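Local coordinates for protein aminopeptidase N (Francisella tularensis subsp. tularensis, PDB 5DLL) that acts as a zinc-dependent M1-family aminopeptidase that releases N-terminal amino acids from peptides, and is thought to take part in breaking down intracellular peptides, at residues A[166-171]-A[261-266]; A[208-213]-A[224-229]; A[612-617]-A[634-639]; A[641-646]-A[681-686]. All blocks are in the same frame, centred on the assembly; numbering follows the deposited sequence.

Contact 1 of 4, residues A[166-171]-A[261-266]; sequences IILSNG and TFMIVA
Leu-168 meets Met-263 at a slant, both of its methyl groups leaning on the thioether: CD1 of Leu-168 lies 4.0 Å from SD of Met-263, and CD2 of Leu-168 is 4.1 Å from the same sulfur. CD1 of Leu-168 also reaches CG2 of Val-265 at 4.0 Å. Met-263 and Val-265, two positions apart, project from the same face of their strand, and the leucine spans both. These side chains join two separate sheets. Strand 166-169 is an outermost strand of a four-stranded antiparallel sheet in the N-terminal region, strand 261-267 an inner one of the mixed sheet of the catalytic region, and their directions differ by 115°, as in two layers packed through side chains. The methionine does not end at the leucine. Its chain bends about the CG-SD bond (chi3 -77°) and carries CE on to the next residue's carbonyl, 3.3 Å from O of Ser-169. Farther along, CG2 of Thr-261 approaches O of Gly-171 at 3.3 Å. The hydroxyl of Ser-169 is bonded to O of Ala-200, while Trp-188 of strand 183-191 packs against both Leu-168 and Met-263.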
loop_
_atom_site.group_PDB
_atom_site.type_symbol
_atom_site.label_atom_id
_atom_site.label_comp_id
_atom_site.label_asym_id
_atom_site.label_seq_id
_atom_site.Cartn_x
_atom_site.Cartn_y
_atom_site.Cartn_z
ATOM N N ILE A 166 17.852 25.206 -8.922
ATOM C CA ILE A 166 16.589 24.553 -9.228
ATOM C C ILE A 166 15.543 25.085 -8.264
ATOM O O ILE A 166 15.651 24.874 -7.058
ATOM C CB ILE A 166 16.708 23.016 -9.098
ATOM C CG1 ILE A 166 17.748 22.472 -10.093
ATOM C CG2 ILE A 166 15.356 22.338 -9.285
ATOM C CD1 ILE A 166 17.488 22.817 -11.547
ATOM N N ILE A 167 14.545 25.787 -8.800
ATOM C CA ILE A 167 13.470 26.367 -7.988
ATOM C C ILE A 167 12.109 26.000 -8.583
ATOM O O ILE A 167 11.690 26.557 -9.598
ATOM C CB ILE A 167 13.623 27.902 -7.821
ATOM C CG1 ILE A 167 13.998 28.588 -9.141
ATOM C CG2 ILE A 167 14.693 28.216 -6.779
ATOM C CD1 ILE A 167 13.987 30.100 -9.060
ATOM N N LEU A 168 11.430 25.049 -7.940
ATOM C CA LEU A 168 10.249 24.412 -8.510
ATOM C C LEU A 168 8.998 24.627 -7.669
ATOM O O LEU A 168 9.075 24.840 -6.461
ATOM C CB LEU A 168 10.483 22.908 -8.649
ATOM C CG LEU A 168 11.824 22.451 -9.224
ATOM C CD1 LEU A 168 11.849 20.933 -9.297
ATOM C CD2 LEU A 168 12.084 23.068 -10.590
ATOM N N SER A 169 7.848 24.564 -8.337
ATOM C CA SER A 169 6.544 24.541 -7.684
ATOM C C SER A 169 5.525 23.971 -8.666
ATOM O O SER A 169 5.904 23.459 -9.715
ATOM C CB SER A 169 6.132 25.938 -7.210
ATOM O OG SER A 169 4.963 25.866 -6.405
ATOM N N ASN A 170 4.239 24.071 -8.338
ATOM C CA ASN A 170 3.191 23.410 -9.129
ATOM C C ASN A 170 2.891 24.108 -10.459
ATOM O O ASN A 170 2.814 25.340 -10.521
ATOM C CB ASN A 170 1.885 23.295 -8.332
ATOM C CG ASN A 170 2.109 22.891 -6.900
ATOM O OD1 ASN A 170 2.330 23.738 -6.040
ATOM N ND2 ASN A 170 2.051 21.599 -6.632
ATOM N N GLY A 171 2.701 23.302 -11.503
ATOM C CA GLY A 171 2.287 23.786 -12.817
ATOM C C GLY A 171 3.441 24.037 -13.769
ATOM O O GLY A 171 4.459 23.339 -13.738
ATOM N N THR A 261 4.170 20.386 -18.159
ATOM C CA THR A 261 5.332 19.790 -17.492
ATOM C C THR A 261 4.921 18.968 -16.268
ATOM O O THR A 261 3.919 19.253 -15.629
ATOM C CB THR A 261 6.405 20.852 -17.124
ATOM O OG1 THR A 261 7.357 20.293 -16.208
ATOM C CG2 THR A 261 5.786 22.078 -16.505
ATOM N N PHE A 262 5.702 17.936 -15.975
ATOM C CA PHE A 262 5.434 17.030 -14.865
ATOM C C PHE A 262 6.763 16.686 -14.221
ATOM O O PHE A 262 7.664 16.171 -14.886
ATOM C CB PHE A 262 4.754 15.759 -15.368
ATOM C CG PHE A 262 4.559 14.709 -14.310
ATOM C CD1 PHE A 262 3.448 14.737 -13.480
ATOM C CD2 PHE A 262 5.484 13.683 -14.153
ATOM C CE1 PHE A 262 3.266 13.768 -12.502
ATOM C CE2 PHE A 262 5.308 12.712 -13.179
ATOM C CZ PHE A 262 4.196 12.754 -12.350
ATOM N N MET A 263 6.878 16.969 -12.928
ATOM C CA MET A 263 8.148 16.871 -12.226
ATOM C C MET A 263 8.081 15.846 -11.109
ATOM O O MET A 263 7.026 15.628 -10.515
ATOM C CB MET A 263 8.529 18.233 -11.649
ATOM C CG MET A 263 8.860 19.278 -12.700
ATOM S SD MET A 263 8.907 20.944 -12.020
ATOM C CE MET A 263 7.159 21.310 -11.862
ATOM N N ILE A 264 9.217 15.208 -10.852
ATOM C CA ILE A 264 9.400 14.354 -9.683
ATOM C C ILE A 264 10.669 14.811 -8.981
ATOM O O ILE A 264 11.640 15.189 -9.636
ATOM C CB ILE A 264 9.532 12.863 -10.057
ATOM C CG1 ILE A 264 8.194 12.324 -10.569
ATOM C CG2 ILE A 264 10.012 12.041 -8.862
ATOM C CD1 ILE A 264 8.255 10.895 -11.069
ATOM N N VAL A 265 10.646 14.792 -7.650
ATOM C CA VAL A 265 11.818 15.123 -6.850
ATOM C C VAL A 265 12.048 14.016 -5.827
ATOM O O VAL A 265 11.157 13.699 -5.037
ATOM C CB VAL A 265 11.659 16.483 -6.143
ATOM C CG1 VAL A 265 12.917 16.824 -5.350
ATOM C CG2 VAL A 265 11.341 17.576 -7.159
ATOM N N ALA A 266 13.245 13.432 -5.860
ATOM C CA ALA A 266 13.624 12.348 -4.960
ATOM C C ALA A 266 14.684 12.809 -3.967
ATOM O O ALA A 266 15.763 13.265 -4.364
ATOM C CB ALA A 266 14.136 11.162 -5.757
#

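Contact 2 of 4, residues A[208-213]-A[224-229]; sequences SIKDTY and EIYAFK
Lys-210 lays its chain across Glu-224 and Tyr-226, its partners on one face of an antiparallel hairpin. A nearly extended run through CD brings CE of Lys-210 to 3.3 Å from OE2 of Glu-224 and equally near OH of Tyr-226; the bend at chi4 (73°) then turns NZ toward OG of Ser-208, a weak 3.3 Å hydrogen bond. The ammonium bypasses the carboxylate: NZ of Lys-210 is 4.7 Å from OE2 of Glu-224, a charge attraction at most. Glu-224, extended beyond CG, brings OE1 to the edge of the tyrosine ring, in its plane. There OH of Tyr-226 donates to OE1 of Glu-224 at 2.9 Å, arriving from above the carboxylate plane, a bond that would orient the hydroxyl. CB of Ser-208 rests obliquely against the same ring, 3.6 Å from CE1 of Tyr-226. Ile-209 and Ile-225, a hydrogen-bonded pair, occupy the other face; N of Ile-209 binds O of Ile-225 at 2.8 Å. Here Ile-209 touches His-236 of helix 236-253, and Asp-211 forms a salt bridge with Lys-243 of that helix. Strand 207-214 is an outermost strand of its sheet, whereas strand 220-227 is paired on its other side with the parallel strand 261-267 by backbone hydrogen bonds.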
loop_
_atom_site.group_PDB
_atom_site.type_symbol
_atom_site.label_atom_id
_atom_site.label_comp_id
_atom_site.label_asym_id
_atom_site.label_seq_id
_atom_site.Cartn_x
_atom_site.Cartn_y
_atom_site.Cartn_z
ATOM N N SER A 208 19.272 16.227 -12.803
ATOM C CA SER A 208 17.985 15.928 -13.417
ATOM C C SER A 208 18.079 14.956 -14.589
ATOM O O SER A 208 19.094 14.892 -15.280
ATOM C CB SER A 208 17.329 17.227 -13.894
ATOM O OG SER A 208 18.109 17.862 -14.894
ATOM N N ILE A 209 17.003 14.199 -14.783
ATOM C CA ILE A 209 16.749 13.461 -16.016
ATOM C C ILE A 209 15.530 14.113 -16.666
ATOM O O ILE A 209 14.435 14.083 -16.108
ATOM C CB ILE A 209 16.419 11.975 -15.745
ATOM C CG1 ILE A 209 17.614 11.259 -15.113
ATOM C CG2 ILE A 209 15.994 11.272 -17.032
ATOM C CD1 ILE A 209 17.254 9.935 -14.472
ATOM N N LYS A 210 15.728 14.709 -17.836
ATOM C CA LYS A 210 14.631 15.313 -18.581
ATOM C C LYS A 210 14.299 14.478 -19.816
ATOM O O LYS A 210 15.189 13.950 -20.483
ATOM C CB LYS A 210 14.973 16.755 -18.963
ATOM C CG LYS A 210 15.196 17.652 -17.757
ATOM C CD LYS A 210 14.865 19.104 -18.070
ATOM C CE LYS A 210 14.989 19.990 -16.838
ATOM N NZ LYS A 210 16.407 20.217 -16.446
ATOM N N ASP A 211 13.007 14.355 -20.101
ATOM C CA ASP A 211 12.518 13.528 -21.201
ATOM C C ASP A 211 11.149 14.066 -21.618
ATOM O O ASP A 211 10.719 15.106 -21.107
ATOM C CB ASP A 211 12.421 12.065 -20.752
ATOM C CG ASP A 211 12.468 11.077 -21.910
ATOM O OD1 ASP A 211 12.153 11.454 -23.060
ATOM O OD2 ASP A 211 12.810 9.904 -21.661
ATOM N N THR A 212 10.476 13.374 -22.540
ATOM C CA THR A 212 9.213 13.854 -23.102
ATOM C C THR A 212 8.177 12.735 -23.260
ATOM O O THR A 212 8.521 11.555 -23.336
ATOM C CB THR A 212 9.444 14.516 -24.479
ATOM O OG1 THR A 212 10.711 15.183 -24.492
ATOM C CG2 THR A 212 8.347 15.523 -24.791
ATOM N N TYR A 213 6.907 13.130 -23.292
ATOM C CA TYR A 213 5.797 12.222 -23.555
ATOM C C TYR A 213 4.730 12.944 -24.378
ATOM O O TYR A 213 4.260 14.010 -23.984
ATOM C CB TYR A 213 5.186 11.718 -22.241
ATOM C CG TYR A 213 4.000 10.807 -22.459
ATOM C CD1 TYR A 213 4.178 9.447 -22.676
ATOM C CD2 TYR A 213 2.704 11.313 -22.480
ATOM C CE1 TYR A 213 3.099 8.612 -22.897
ATOM C CE2 TYR A 213 1.615 10.487 -22.708
ATOM C CZ TYR A 213 1.820 9.138 -22.914
ATOM O OH TYR A 213 0.747 8.310 -23.137
ATOM N N GLU A 224 10.419 15.501 -15.874
ATOM C CA GLU A 224 11.623 15.944 -15.178
ATOM C C GLU A 224 11.761 15.288 -13.809
ATOM O O GLU A 224 11.062 15.654 -12.868
ATOM C CB GLU A 224 11.612 17.469 -15.022
ATOM C CG GLU A 224 11.375 18.240 -16.315
ATOM C CD GLU A 224 11.514 19.743 -16.157
ATOM O OE1 GLU A 224 11.408 20.250 -15.016
ATOM O OE2 GLU A 224 11.726 20.420 -17.186
ATOM N N ILE A 225 12.662 14.316 -13.703
ATOM C CA ILE A 225 13.027 13.744 -12.408
ATOM C C ILE A 225 14.255 14.483 -11.878
ATOM O O ILE A 225 15.250 14.619 -12.589
ATOM C CB ILE A 225 13.321 12.232 -12.505
ATOM C CG1 ILE A 225 12.048 11.475 -12.893
ATOM C CG2 ILE A 225 13.863 11.703 -11.181
ATOM C CD1 ILE A 225 12.244 9.986 -13.094
ATOM N N TYR A 226 14.166 14.955 -10.634
ATOM C CA TYR A 226 15.247 15.686 -9.976
ATOM C C TYR A 226 15.745 14.929 -8.746
ATOM O O TYR A 226 14.953 14.477 -7.917
ATOM C CB TYR A 226 14.764 17.069 -9.539
ATOM C CG TYR A 226 14.550 18.045 -10.673
ATOM C CD1 TYR A 226 15.607 18.798 -11.175
ATOM C CD2 TYR A 226 13.290 18.229 -11.232
ATOM C CE1 TYR A 226 15.418 19.700 -12.210
ATOM C CE2 TYR A 226 13.089 19.127 -12.270
ATOM C CZ TYR A 226 14.157 19.860 -12.757
ATOM O OH TYR A 226 13.966 20.756 -13.788
ATOM N N ALA A 227 17.064 14.800 -8.633
ATOM C CA ALA A 227 17.692 14.174 -7.469
ATOM C C ALA A 227 19.163 14.575 -7.392
ATOM O O ALA A 227 19.697 15.183 -8.317
ATOM C CB ALA A 227 17.561 12.660 -7.542
ATOM N N PHE A 228 19.816 14.236 -6.286
ATOM C CA PHE A 228 21.230 14.557 -6.108
ATOM C C PHE A 228 22.082 13.815 -7.137
ATOM O O PHE A 228 21.672 12.780 -7.662
ATOM C CB PHE A 228 21.701 14.195 -4.695
ATOM C CG PHE A 228 21.173 15.108 -3.620
ATOM C CD1 PHE A 228 21.609 16.425 -3.533
ATOM C CD2 PHE A 228 20.261 14.644 -2.677
ATOM C CE1 PHE A 228 21.134 17.264 -2.540
ATOM C CE2 PHE A 228 19.784 15.480 -1.682
ATOM C CZ PHE A 228 20.220 16.792 -1.612
ATOM N N LYS A 229 23.266 14.354 -7.411
ATOM C CA LYS A 229 24.208 13.770 -8.367
ATOM C C LYS A 229 24.400 12.260 -8.170
ATOM O O LYS A 229 24.427 11.502 -9.139
ATOM C CB LYS A 229 25.559 14.500 -8.263
ATOM C CG LYS A 229 26.694 13.938 -9.114
ATOM C CD LYS A 229 26.354 13.916 -10.595
ATOM C CE LYS A 229 27.558 13.493 -11.422
ATOM N NZ LYS A 229 27.212 13.319 -12.860
#

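Contact 3 of 4, residues A[612-617]-A[634-639]; sequences LLIPIE and LSRKNV
Arg-636 reaches from its helix into the bend of 612-617 and fastens two successive carbonyls with the edge of its guanidinium. NH2 of Arg-636 donates to O of Ile-614 at 2.7 Å and NE of Arg-636 to O of Pro-615 at 2.7 Å. Both oxygens lie close to the guanidinium plane, yet each N-H comes in from above the plane of the carbonyl it meets. A fully extended chain from CG to NE, with CG anti to the backbone N (chi1 -172°), spans the distance. On this close-packed side CG2 of Ile-614 lies along the arginine, 3.8 Å from NE of Arg-636, and comes within 4.5 Å of CG2 of Val-639. The bend connects helix 605-612 to helix 617-621, with Ile-616 at the N-cap of the latter, inside the ARM-type helical repeat region of the enzyme; the arginine thus ties an interhelical loop to helix 629-646. Toward solvent the grip is looser. Glu-617 folds at chi2 to bring OE1 over one guanidinium face, 3.5 Å from NH1 of Arg-636. The oxygen sits well off the guanidinium plane, making the salt bridge electrostatic and not a hydrogen bond; carboxylate and guanidinium planes are 44° apart. The exposed Ile-616 adds merely a grazing contact, its CG2 lying 4.2 Å from NH2 of Arg-636.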
loop_
_atom_site.group_PDB
_atom_site.type_symbol
_atom_site.label_atom_id
_atom_site.label_comp_id
_atom_site.label_asym_id
_atom_site.label_seq_id
_atom_site.Cartn_x
_atom_site.Cartn_y
_atom_site.Cartn_z
ATOM N N LEU A 612 1.376 -23.405 -6.169
ATOM C CA LEU A 612 2.215 -24.547 -5.805
ATOM C C LEU A 612 3.036 -24.329 -4.529
ATOM O O LEU A 612 3.561 -25.292 -3.961
ATOM C CB LEU A 612 3.141 -24.933 -6.967
ATOM C CG LEU A 612 2.508 -25.505 -8.245
ATOM C CD1 LEU A 612 3.603 -25.961 -9.194
ATOM C CD2 LEU A 612 1.549 -26.653 -7.976
ATOM N N LEU A 613 3.155 -23.086 -4.071
ATOM C CA LEU A 613 3.859 -22.819 -2.819
ATOM C C LEU A 613 2.895 -23.032 -1.654
ATOM O O LEU A 613 1.856 -22.377 -1.572
ATOM C CB LEU A 613 4.442 -21.403 -2.808
ATOM C CG LEU A 613 5.656 -21.155 -1.902
ATOM C CD1 LEU A 613 6.745 -22.207 -2.099
ATOM C CD2 LEU A 613 6.212 -19.760 -2.154
ATOM N N ILE A 614 3.247 -23.966 -0.771
ATOM C CA ILE A 614 2.411 -24.329 0.379
ATOM C C ILE A 614 2.312 -23.126 1.334
ATOM O O ILE A 614 3.328 -22.475 1.604
ATOM C CB ILE A 614 2.993 -25.566 1.120
ATOM C CG1 ILE A 614 2.983 -26.804 0.214
ATOM C CG2 ILE A 614 2.223 -25.880 2.397
ATOM C CD1 ILE A 614 1.620 -27.437 0.022
ATOM N N PRO A 615 1.093 -22.821 1.840
ATOM C CA PRO A 615 0.938 -21.662 2.732
ATOM C C PRO A 615 1.963 -21.655 3.862
ATOM O O PRO A 615 2.170 -22.682 4.514
ATOM C CB PRO A 615 -0.471 -21.834 3.310
ATOM C CG PRO A 615 -1.202 -22.676 2.329
ATOM C CD PRO A 615 -0.192 -23.505 1.590
ATOM N N ILE A 616 2.612 -20.512 4.073
ATOM C CA ILE A 616 3.556 -20.369 5.179
ATOM C C ILE A 616 2.862 -20.535 6.537
ATOM O O ILE A 616 1.637 -20.400 6.657
ATOM C CB ILE A 616 4.348 -19.039 5.125
ATOM C CG1 ILE A 616 3.407 -17.829 5.055
ATOM C CG2 ILE A 616 5.305 -19.045 3.941
ATOM C CD1 ILE A 616 4.082 -16.519 5.398
ATOM N N GLU A 617 3.668 -20.818 7.553
ATOM C CA GLU A 617 3.169 -21.269 8.850
ATOM C C GLU A 617 2.310 -20.214 9.552
ATOM O O GLU A 617 1.308 -20.548 10.194
ATOM C CB GLU A 617 4.337 -21.697 9.746
ATOM C CG GLU A 617 5.206 -22.805 9.154
ATOM C CD GLU A 617 6.440 -22.283 8.427
ATOM O OE1 GLU A 617 6.425 -22.204 7.178
ATOM O OE2 GLU A 617 7.425 -21.941 9.110
ATOM N N LEU A 634 5.850 -28.972 12.033
ATOM C CA LEU A 634 6.174 -30.375 11.755
ATOM C C LEU A 634 5.280 -30.954 10.653
ATOM O O LEU A 634 5.739 -31.727 9.807
ATOM C CB LEU A 634 6.058 -31.219 13.033
ATOM C CG LEU A 634 7.021 -30.853 14.173
ATOM C CD1 LEU A 634 6.627 -31.556 15.468
ATOM C CD2 LEU A 634 8.465 -31.165 13.801
ATOM N N SER A 635 4.007 -30.568 10.670
ATOM C CA SER A 635 3.043 -31.036 9.684
ATOM C C SER A 635 3.312 -30.446 8.297
ATOM O O SER A 635 3.148 -31.133 7.293
ATOM C CB SER A 635 1.629 -30.677 10.138
ATOM O OG SER A 635 0.661 -31.141 9.218
ATOM N N ARG A 636 3.717 -29.177 8.247
ATOM C CA ARG A 636 4.058 -28.511 6.984
ATOM C C ARG A 636 5.370 -29.025 6.414
ATOM O O ARG A 636 5.508 -29.177 5.203
ATOM C CB ARG A 636 4.136 -26.989 7.162
ATOM C CG ARG A 636 4.292 -26.224 5.853
ATOM C CD ARG A 636 4.387 -24.725 6.071
ATOM N NE ARG A 636 4.495 -23.982 4.813
ATOM C CZ ARG A 636 5.614 -23.826 4.103
ATOM N NH1 ARG A 636 6.763 -24.373 4.496
ATOM N NH2 ARG A 636 5.584 -23.116 2.978
ATOM N N LYS A 637 6.338 -29.278 7.285
ATOM C CA LYS A 637 7.608 -29.849 6.859
ATOM C C LYS A 637 7.357 -31.220 6.232
ATOM O O LYS A 637 7.998 -31.581 5.247
ATOM C CB LYS A 637 8.564 -29.958 8.048
ATOM C CG LYS A 637 10.009 -30.257 7.687
ATOM C CD LYS A 637 10.902 -30.132 8.915
ATOM C CE LYS A 637 12.304 -30.662 8.654
ATOM N NZ LYS A 637 12.978 -29.955 7.529
ATOM N N ASN A 638 6.400 -31.958 6.796
ATOM C CA ASN A 638 6.055 -33.298 6.326
ATOM C C ASN A 638 5.484 -33.307 4.917
ATOM O O ASN A 638 5.963 -34.058 4.069
ATOM C CB ASN A 638 5.065 -33.967 7.282
ATOM C CG ASN A 638 4.821 -35.422 6.941
ATOM O OD1 ASN A 638 5.752 -36.163 6.622
ATOM N ND2 ASN A 638 3.565 -35.844 7.009
ATOM N N VAL A 639 4.471 -32.484 4.660
ATOM C CA VAL A 639 3.854 -32.449 3.328
ATOM C C VAL A 639 4.783 -31.849 2.273
ATOM O O VAL A 639 4.813 -32.321 1.134
ATOM C CB VAL A 639 2.492 -31.718 3.301
ATOM C CG1 VAL A 639 1.551 -32.305 4.345
ATOM C CG2 VAL A 639 2.652 -30.218 3.491
#

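Contact 4 of 4, residues A[641-646]-A[681-686]; sequences NQLADK and LSYLMN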
loop_
_atom_site.group_PDB
_atom_site.type_symbol
_atom_site.label_atom_id
_atom_site.label_comp_id
_atom_site.label_asym_id
_atom_site.label_seq_id
_atom_site.Cartn_x
_atom_site.Cartn_y
_atom_site.Cartn_z
ATOM N N ASN A 641 8.028 -31.981 2.309
ATOM C CA ASN A 641 9.009 -33.035 2.040
ATOM C C ASN A 641 8.466 -34.132 1.114
ATOM O O ASN A 641 9.200 -34.654 0.275
ATOM C CB ASN A 641 9.508 -33.664 3.345
ATOM C CG ASN A 641 10.247 -34.971 3.115
ATOM O OD1 ASN A 641 9.696 -36.053 3.331
ATOM N ND2 ASN A 641 11.485 -34.877 2.642
ATOM N N GLN A 642 7.192 -34.487 1.274
ATOM C CA GLN A 642 6.570 -35.498 0.421
ATOM C C GLN A 642 6.505 -35.041 -1.037
ATOM O O GLN A 642 6.972 -35.747 -1.932
ATOM C CB GLN A 642 5.179 -35.876 0.937
ATOM C CG GLN A 642 5.215 -36.782 2.160
ATOM C CD GLN A 642 3.855 -37.354 2.526
ATOM O OE1 GLN A 642 3.022 -37.616 1.659
ATOM N NE2 GLN A 642 3.631 -37.566 3.821
ATOM N N LEU A 643 5.949 -33.856 -1.267
ATOM C CA LEU A 643 5.864 -33.283 -2.617
ATOM C C LEU A 643 7.236 -33.185 -3.274
ATOM O O LEU A 643 7.388 -33.478 -4.459
ATOM C CB LEU A 643 5.246 -31.890 -2.569
ATOM C CG LEU A 643 3.779 -31.797 -2.149
ATOM C CD1 LEU A 643 3.448 -30.376 -1.718
ATOM C CD2 LEU A 643 2.871 -32.246 -3.282
ATOM N N ALA A 644 8.224 -32.754 -2.493
ATOM C CA ALA A 644 9.609 -32.659 -2.949
ATOM C C ALA A 644 10.139 -33.984 -3.487
ATOM O O ALA A 644 10.815 -34.005 -4.517
ATOM C CB ALA A 644 10.497 -32.179 -1.811
ATOM N N ASP A 645 9.830 -35.073 -2.780
ATOM C CA ASP A 645 10.361 -36.410 -3.086
ATOM C C ASP A 645 9.568 -37.154 -4.158
ATOM O O ASP A 645 10.153 -37.737 -5.076
ATOM C CB ASP A 645 10.414 -37.271 -1.815
ATOM C CG ASP A 645 11.604 -36.942 -0.922
ATOM O OD1 ASP A 645 12.623 -36.418 -1.424
ATOM O OD2 ASP A 645 11.525 -37.225 0.292
ATOM N N LYS A 646 8.243 -37.151 -4.035
ATOM C CA LYS A 646 7.390 -37.846 -5.000
ATOM C C LYS A 646 7.467 -37.196 -6.381
ATOM O O LYS A 646 7.643 -37.889 -7.380
ATOM C CB LYS A 646 5.936 -37.896 -4.522
ATOM C CG LYS A 646 5.749 -38.609 -3.193
ATOM C CD LYS A 646 4.361 -39.217 -3.068
ATOM C CE LYS A 646 3.969 -39.436 -1.614
ATOM N NZ LYS A 646 5.030 -40.123 -0.826
ATOM N N LEU A 681 13.115 -24.878 -7.329
ATOM C CA LEU A 681 14.385 -25.020 -6.612
ATOM C C LEU A 681 14.224 -25.167 -5.092
ATOM O O LEU A 681 15.069 -25.789 -4.446
ATOM C CB LEU A 681 15.318 -23.841 -6.931
ATOM C CG LEU A 681 16.734 -23.895 -6.338
ATOM C CD1 LEU A 681 17.462 -25.171 -6.743
ATOM C CD2 LEU A 681 17.528 -22.665 -6.747
ATOM N N SER A 682 13.156 -24.601 -4.525
ATOM C CA SER A 682 12.892 -24.734 -3.087
ATOM C C SER A 682 12.446 -26.152 -2.753
ATOM O O SER A 682 12.822 -26.688 -1.713
ATOM C CB SER A 682 11.854 -23.707 -2.589
ATOM O OG SER A 682 10.517 -24.175 -2.715
ATOM N N TYR A 683 11.655 -26.755 -3.639
ATOM C CA TYR A 683 11.232 -28.144 -3.456
ATOM C C TYR A 683 12.380 -29.139 -3.642
ATOM O O TYR A 683 12.363 -30.217 -3.054
ATOM C CB TYR A 683 10.084 -28.491 -4.397
ATOM C CG TYR A 683 8.736 -28.054 -3.885
ATOM C CD1 TYR A 683 8.046 -28.823 -2.949
ATOM C CD2 TYR A 683 8.147 -26.876 -4.335
ATOM C CE1 TYR A 683 6.804 -28.429 -2.478
ATOM C CE2 TYR A 683 6.907 -26.474 -3.873
ATOM C CZ TYR A 683 6.239 -27.253 -2.945
ATOM O OH TYR A 683 5.008 -26.852 -2.481
ATOM N N LEU A 684 13.371 -28.780 -4.455
ATOM C CA LEU A 684 14.566 -29.611 -4.610
ATOM C C LEU A 684 15.437 -29.622 -3.339
ATOM O O LEU A 684 16.160 -30.596 -3.081
ATOM C CB LEU A 684 15.383 -29.156 -5.827
ATOM C CG LEU A 684 14.700 -29.300 -7.198
ATOM C CD1 LEU A 684 15.546 -28.655 -8.291
ATOM C CD2 LEU A 684 14.397 -30.759 -7.537
ATOM N N MET A 685 15.356 -28.546 -2.554
ATOM C CA MET A 685 16.085 -28.437 -1.280
ATOM C C MET A 685 15.323 -29.052 -0.109
ATOM O O MET A 685 15.930 -29.591 0.813
ATOM C CB MET A 685 16.398 -26.977 -0.970
ATOM C CG MET A 685 17.399 -26.355 -1.926
ATOM S SD MET A 685 19.052 -27.058 -1.755
ATOM C CE MET A 685 19.996 -25.767 -2.554
ATOM N N ASN A 686 13.997 -28.977 -0.152
ATOM C CA ASN A 686 13.164 -29.661 0.834
ATOM C C ASN A 686 13.039 -31.176 0.589
ATOM O O ASN A 686 12.288 -31.858 1.286
ATOM C CB ASN A 686 11.780 -29.016 0.892
ATOM C CG ASN A 686 11.827 -27.596 1.404
ATOM O OD1 ASN A 686 11.538 -26.647 0.674
ATOM N ND2 ASN A 686 12.210 -27.436 2.664
#
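Asn-641 opens the contact with its amide, which makes a weak hydrogen bond from ND2 of Asn-641 to O of Asn-686 at 3.4 Å. A chi1 of 166° swings the amide opposite the residue's own backbone nitrogen and down beside O of Asn-686. The backbone aims at the same oxygen: CA of Asn-641 lies 3.6 Å from O of Asn-686 in a CA-H...O contact. ND2 is shared further, with OG of Ser-688 and, weakly, with OD2 of Asp-645 one turn on. Leu-643 comes next and sets its side chain alongside Tyr-683, both pointing the same way; CB of Leu-643 is 3.8 Å from CE1 of Tyr-683, and CD1 of Leu-643 continues to OH of Tyr-683 at 3.9 Å. Ala-644 follows where the backbones come nearest, its CA 4.8 Å from CA of Tyr-683. CB of Ala-644 lies 3.6 Å from O of Asn-686, just past helix 668-685, and touches the start of the ring, 4.3 Å from CD1 of Tyr-683. The phenol then passes on to bond O of Leu-612, while its ring stacks with Trp-651. Apolar contact is thus concentrated around the buried tyrosine and alanine in this helical repeat region. The one hydrogen bond between the segments, from Asn-641, is weak, though Ser-688 gives that amide a further partner, which implies that close fit more than hydrogen bonding joins 641-646 to 681-686.

The four contacts fall into two distant groups, with the centres of contacts 1 and 3 about 49 Å apart. Contacts 1 and 2 share a sheet: strands 220-227 and 261-267 are neighbours in it, and Leu-168 packs on Tyr-226, so the buried interlayer contact leans on the partly exposed hairpin. Contacts 3 and 4 both use helix 629-646, and Tyr-683 joins contact 4 to the loop of contact 3. Chemistry follows place. Contacts 1 and 4 are buried and chiefly apolar. Of the two partly buried ones, contact 2 relies on strand pairing, with a polar face of lysine, glutamate and tyrosine, and contact 3 on a guanidinium bonded to carbonyls, with a salt bridge.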